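Local coordinates for putative pore-forming toxin (Bacteroides vulgatus ATCC 8482, PDB 3KOG), which is of unknown function but may act as a pore-forming toxin and contains a DUF3869 domain of the transthyretin clan, at residues 25-30 / 67-72; 196-201 / 206-211. All coordinates share one frame; numbering follows the deposited sequence. Where two conformers were deposited one is given.

Interaction 1. Residues 25-30 / 67-72; sequences VIDATT and KGMTGS
Asp27, the last residue of strand 18-27, and selenomethionine Met69, the first of strand 69-77, are the residues nearest each other across this contact, yet their CA atoms stay 8.6 Å apart. That is too wide for pairing within one sheet, so the two strand ends meet through side chains alone, burying 105 Å² in total. Met69 supplies about half of the buried surface. Its CB points toward 25-30, and the chain runs on nearly straight until it bends at the selenium (chi3 -69°), which swings CE round to the Asp27 carboxylate. With CG anti to the backbone N (chi1 176°), Asp27 brings its carboxylate nearer to Met69, and the two side chains cross at about a right angle. The closest approach is Met69 CE to Asp27 OD1 at 3.5 Å, and SE lies 3.9 Å from the same oxygen, a van der Waals contact of a methyl and selenium with a carboxylate. Beside it, Thr29 CG2 rests 4.2 Å from Met69 SE.

What fixes the carboxylate is the turn that follows the strand. Thr29 N reaches Asp27 OD1 over 3.1 Å, closing an Asx turn, and Thr29 OG1 donates to that oxygen at 2.6 Å. Both come from one face of the carboxylate, the hydroxyl on its syn side and the amide from well above the plane. Two donors on OD1 probably help to stabilise the negative charge of this buried group.

Tyr66 of strand 58-66 and Val34 also touch Asp27. On the far flank of 25-30, Ile26 and Ala28 form backbone hydrogen bonds with Leu94 of strand 85-94 and pack on helix 150-158, whose Asn154 ND2 holds Ala28 O; the contact thus joins the C-terminal end of strand 18-27, in the large mixed sheet, to the edge strand 69-77 of the three-stranded one.

Interaction 2. Residues 196-201 / 206-211; sequences IIEKSP and NPVASF
Three main-chain hydrogen bonds tie Ile196 and Glu198 to 206-209: Val208 N to Ile196 O at 2.8 Å, Ile196 N to Ala209 O at 2.9 Å, and Glu198 N to Asn206 O at 2.9 Å. The strand axes run antiparallel at 171°. Val208 and Ala209 together stand opposite Ile196, a classic beta bulge, while Ile197 pairs with Pro207 in a non-hydrogen-bonded position, one that calls for no N-H toward strand 179-198.

Both branches of Ile196 are used. CG2, anti to the backbone N, meets Val208 CG2 at 3.7 Å; the other branch extends toward Phe211, where CG1 lies near the ring plane at the edge, 3.7 Å from CE1. Glu198 stretches alongside Asn206, its carboxylate only 14° from the amide plane, and OE1 accepts from Asn206 N at 3.2 Å, met from above the carboxylate plane. This bond adds a side-chain link where the main-chain ladder ends, and the Glu198 CG methylene also packs on Val208 CG1.

Further out, the Phe211 ring meets those of Tyr194 and Tyr159. At this loop end of the 179-198/207-225 hairpin, helix 150-158 packs on the Ile196, Val208 and Phe211 side chains through Ile152, Ile155 and Ile156, while strand 98-120 continues the sheet beside strand 179-198, bringing Phe98 against Ile196 and Val208 and Phe99 against Ile197.

Interaction 1 precedes interaction 2 along the chain, and neither encloses the other. Their centres lie 15 Å apart on the same side of the molecule, about 22 and 26 Å from its centre, which places both toward one end of an elongated, largely beta chain. Strands 18-27, 179-198 and 207-225 belong to the same large mixed sheet, whereas 69-77 edges the separate three-stranded sheet. Helix 150-158 packs against residues of both contacts. A probable hydrogen bond from Lys199 NZ to Thr70 O, 2.7 Å long, links them directly, so the DUF3869 region is tied to the C-terminal hairpin at this end of the fold.

Interaction 1. Residues 25-30 / 67-72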
loop_
_atom_site.group_PDB
_atom_site.type_symbol
_atom_site.label_atom_id
_atom_site.label_comp_id
_atom_site.label_asym_id
_atom_site.label_seq_id
_atom_site.Cartn_x
_atom_site.Cartn_y
_atom_site.Cartn_z
ATOM N N VAL A 25 3.608 -10.619 9.289
ATOM C CA VAL A 25 4.556 -11.761 9.267
ATOM C C VAL A 25 3.773 -13.034 9.605
ATOM O O VAL A 25 3.137 -13.124 10.694
ATOM C CB VAL A 25 5.732 -11.604 10.269
ATOM C CG1 VAL A 25 6.754 -12.771 10.125
ATOM C CG2 VAL A 25 6.429 -10.224 10.077
ATOM N N ILE A 26 3.845 -14.007 8.699
ATOM C CA ILE A 26 3.123 -15.268 8.841
ATOM C C ILE A 26 4.083 -16.428 9.026
ATOM O O ILE A 26 4.991 -16.660 8.213
ATOM C CB ILE A 26 2.220 -15.572 7.616
ATOM C CG1 ILE A 26 1.229 -14.452 7.381
ATOM C CG2 ILE A 26 1.508 -16.979 7.734
ATOM C CD1 ILE A 26 0.275 -14.103 8.572
ATOM N N ASP A 27 3.866 -17.179 10.093
ATOM C CA ASP A 27 4.596 -18.370 10.304
ATOM C C ASP A 27 3.867 -19.485 9.532
ATOM O O ASP A 27 2.790 -19.891 9.921
ATOM C CB ASP A 27 4.618 -18.674 11.790
ATOM C CG ASP A 27 5.280 -19.973 12.113
ATOM O OD1 ASP A 27 5.812 -20.690 11.241
ATOM O OD2 ASP A 27 5.279 -20.279 13.304
ATOM N N ALA A 28 4.482 -19.947 8.474
ATOM C CA ALA A 28 3.869 -20.885 7.517
ATOM C C ALA A 28 3.691 -22.247 8.126
ATOM O O ALA A 28 2.887 -23.071 7.629
ATOM C CB ALA A 28 4.754 -20.982 6.247
ATOM N N THR A 29 4.453 -22.529 9.171
ATOM C CA THR A 29 4.399 -23.853 9.712
ATOM C C THR A 29 3.085 -24.060 10.427
ATOM O O THR A 29 2.554 -25.179 10.484
ATOM C CB THR A 29 5.656 -24.187 10.543
ATOM O OG1 THR A 29 5.767 -23.292 11.617
ATOM C CG2 THR A 29 6.926 -24.065 9.607
ATOM N N THR A 30 2.497 -22.984 10.888
ATOM C CA THR A 30 1.251 -23.086 11.558
ATOM C C THR A 30 0.111 -22.240 10.989
ATOM O O THR A 30 -1.048 -22.439 11.343
ATOM C CB THR A 30 1.523 -22.795 13.020
ATOM O OG1 THR A 30 0.361 -23.083 13.784
ATOM C CG2 THR A 30 1.969 -21.386 13.213
ATOM N N LYS A 67 11.796 -17.488 15.644
ATOM C CA LYS A 67 12.168 -18.868 15.961
ATOM C C LYS A 67 13.182 -19.433 14.983
ATOM O O LYS A 67 13.053 -20.578 14.515
ATOM C CB LYS A 67 10.910 -19.729 16.050
ATOM C CG LYS A 67 10.099 -19.323 17.256
ATOM C CD LYS A 67 8.910 -20.194 17.498
ATOM C CE LYS A 67 8.371 -19.895 18.866
ATOM N NZ LYS A 67 7.154 -20.637 19.125
ATOM N N GLY A 68 14.198 -18.630 14.666
ATOM C CA GLY A 68 15.245 -19.118 13.755
ATOM C C GLY A 68 14.869 -19.145 12.269
ATOM O O GLY A 68 15.703 -19.493 11.452
HETATM N N MSE A 69 13.622 -18.809 11.918
HETATM C CA MSE A 69 13.212 -18.701 10.537
HETATM C C MSE A 69 13.403 -17.232 10.096
HETATM O O MSE A 69 13.176 -16.325 10.885
HETATM C CB MSE A 69 11.751 -19.118 10.383
HETATM C CG MSE A 69 11.461 -20.685 10.485
HETATM SE SE MSE A 69 9.599 -20.931 10.528
HETATM C CE MSE A 69 9.117 -20.227 12.237
ATOM N N THR A 70 13.875 -17.017 8.879
ATOM C CA THR A 70 13.999 -15.686 8.272
ATOM C C THR A 70 13.199 -15.627 6.975
ATOM O O THR A 70 13.042 -16.653 6.263
ATOM C CB THR A 70 15.463 -15.388 7.929
ATOM O OG1 THR A 70 15.892 -16.317 6.912
ATOM C CG2 THR A 70 16.342 -15.546 9.187
ATOM N N GLY A 71 12.685 -14.448 6.654
ATOM C CA GLY A 71 11.959 -14.275 5.419
ATOM C C GLY A 71 11.971 -12.800 5.060
ATOM O O GLY A 71 12.241 -11.968 5.913
ATOM N N SER A 72 11.704 -12.529 3.790
ATOM C CA SER A 72 11.799 -11.198 3.253
ATOM C C SER A 72 10.750 -10.988 2.147
ATOM O O SER A 72 10.290 -11.929 1.524
ATOM C CB SER A 72 13.231 -10.948 2.775
ATOM O OG SER A 72 13.468 -11.532 1.498
#

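Interaction 2. Residues 196-201 / 206-211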
loop_
_atom_site.group_PDB
_atom_site.type_symbol
_atom_site.label_atom_id
_atom_site.label_comp_id
_atom_site.label_asym_id
_atom_site.label_seq_id
_atom_site.Cartn_x
_atom_site.Cartn_y
_atom_site.Cartn_z
ATOM N N ILE A 196 6.563 -20.677 -4.886
ATOM C CA ILE A 196 7.023 -21.194 -3.623
ATOM C C ILE A 196 8.236 -22.049 -3.955
ATOM O O ILE A 196 8.153 -22.928 -4.797
ATOM C CB ILE A 196 5.947 -21.993 -2.914
ATOM C CG1 ILE A 196 4.811 -21.028 -2.538
ATOM C CG2 ILE A 196 6.564 -22.695 -1.668
ATOM C CD1 ILE A 196 3.558 -21.675 -2.075
ATOM N N ILE A 197 9.359 -21.757 -3.314
ATOM C CA ILE A 197 10.651 -22.363 -3.661
ATOM C C ILE A 197 11.319 -22.987 -2.431
ATOM O O ILE A 197 11.258 -22.457 -1.337
ATOM C CB ILE A 197 11.620 -21.338 -4.294
ATOM C CG1 ILE A 197 10.983 -20.700 -5.513
ATOM C CG2 ILE A 197 12.978 -22.034 -4.686
ATOM C CD1 ILE A 197 11.729 -19.483 -6.001
ATOM N N GLU A 198 11.939 -24.141 -2.624
ATOM C CA GLU A 198 12.623 -24.842 -1.537
ATOM C C GLU A 198 13.812 -24.052 -1.005
ATOM O O GLU A 198 14.581 -23.507 -1.779
ATOM C CB GLU A 198 13.100 -26.175 -2.049
ATOM C CG GLU A 198 11.958 -27.132 -2.388
ATOM C CD GLU A 198 12.448 -28.379 -3.067
ATOM O OE1 GLU A 198 13.554 -28.343 -3.646
ATOM O OE2 GLU A 198 11.730 -29.386 -3.043
ATOM N N LYS A 199 13.916 -23.934 0.320
ATOM C CA LYS A 199 15.148 -23.424 0.933
ATOM C C LYS A 199 16.189 -24.540 0.809
ATOM O O LYS A 199 15.851 -25.708 0.988
ATOM C CB LYS A 199 14.936 -23.066 2.405
ATOM C CG LYS A 199 13.970 -21.894 2.633
ATOM C CD LYS A 199 14.219 -21.213 3.974
ATOM C CE LYS A 199 13.429 -19.923 4.063
ATOM N NZ LYS A 199 13.952 -18.938 5.059
ATOM N N SER A 200 17.425 -24.187 0.462
ATOM C CA SER A 200 18.537 -25.168 0.448
ATOM C C SER A 200 19.889 -24.434 0.547
ATOM O O SER A 200 19.976 -23.234 0.231
ATOM C CB SER A 200 18.497 -26.052 -0.812
ATOM O OG SER A 200 18.889 -25.299 -1.952
ATOM N N PRO A 201 20.947 -25.147 0.983
ATOM C CA PRO A 201 22.239 -24.461 1.132
ATOM C C PRO A 201 23.026 -24.423 -0.183
ATOM O O PRO A 201 23.126 -25.450 -0.869
ATOM C CB PRO A 201 22.955 -25.308 2.183
ATOM C CG PRO A 201 22.410 -26.730 1.974
ATOM C CD PRO A 201 21.038 -26.586 1.320
ATOM N N ASN A 206 14.237 -26.146 -5.830
ATOM C CA ASN A 206 13.145 -26.282 -6.779
ATOM C C ASN A 206 11.938 -25.396 -6.444
ATOM O O ASN A 206 11.553 -25.323 -5.287
ATOM C CB ASN A 206 12.664 -27.723 -6.857
ATOM C CG ASN A 206 13.724 -28.651 -7.393
ATOM O OD1 ASN A 206 14.785 -28.196 -7.822
ATOM N ND2 ASN A 206 13.454 -29.963 -7.356
ATOM N N PRO A 207 11.363 -24.717 -7.465
ATOM C CA PRO A 207 9.989 -24.230 -7.313
ATOM C C PRO A 207 9.058 -25.432 -7.171
ATOM O O PRO A 207 9.181 -26.383 -7.923
ATOM C CB PRO A 207 9.717 -23.450 -8.602
ATOM C CG PRO A 207 10.816 -23.844 -9.585
ATOM C CD PRO A 207 11.924 -24.496 -8.819
ATOM N N VAL A 208 8.204 -25.407 -6.155
ATOM C CA VAL A 208 7.268 -26.481 -5.865
ATOM C C VAL A 208 5.802 -26.071 -6.064
ATOM O O VAL A 208 4.922 -26.910 -5.919
ATOM C CB VAL A 208 7.422 -27.047 -4.412
ATOM C CG1 VAL A 208 8.762 -27.615 -4.221
ATOM C CG2 VAL A 208 7.137 -25.983 -3.332
ATOM N N ALA A 209 5.540 -24.798 -6.362
ATOM C CA ALA A 209 4.182 -24.339 -6.660
ATOM C C ALA A 209 4.193 -22.884 -7.189
ATOM O O ALA A 209 5.131 -22.121 -6.925
ATOM C CB ALA A 209 3.338 -24.418 -5.378
ATOM N N SER A 210 3.125 -22.516 -7.908
ATOM C CA SER A 210 2.941 -21.143 -8.403
ATOM C C SER A 210 1.503 -20.713 -8.137
ATOM O O SER A 210 0.582 -21.498 -8.291
ATOM C CB SER A 210 3.212 -21.074 -9.903
ATOM O OG SER A 210 2.984 -19.767 -10.348
ATOM N N PHE A 211 1.320 -19.481 -7.732
ATOM C CA PHE A 211 -0.030 -18.958 -7.497
ATOM C C PHE A 211 -0.065 -17.479 -7.825
ATOM O O PHE A 211 1.004 -16.797 -7.853
ATOM C CB PHE A 211 -0.501 -19.254 -6.076
ATOM C CG PHE A 211 0.323 -18.580 -4.986
ATOM C CD1 PHE A 211 1.516 -19.124 -4.579
ATOM C CD2 PHE A 211 -0.136 -17.445 -4.380
ATOM C CE1 PHE A 211 2.284 -18.532 -3.580
ATOM C CE2 PHE A 211 0.596 -16.842 -3.371
ATOM C CZ PHE A 211 1.812 -17.402 -2.975
#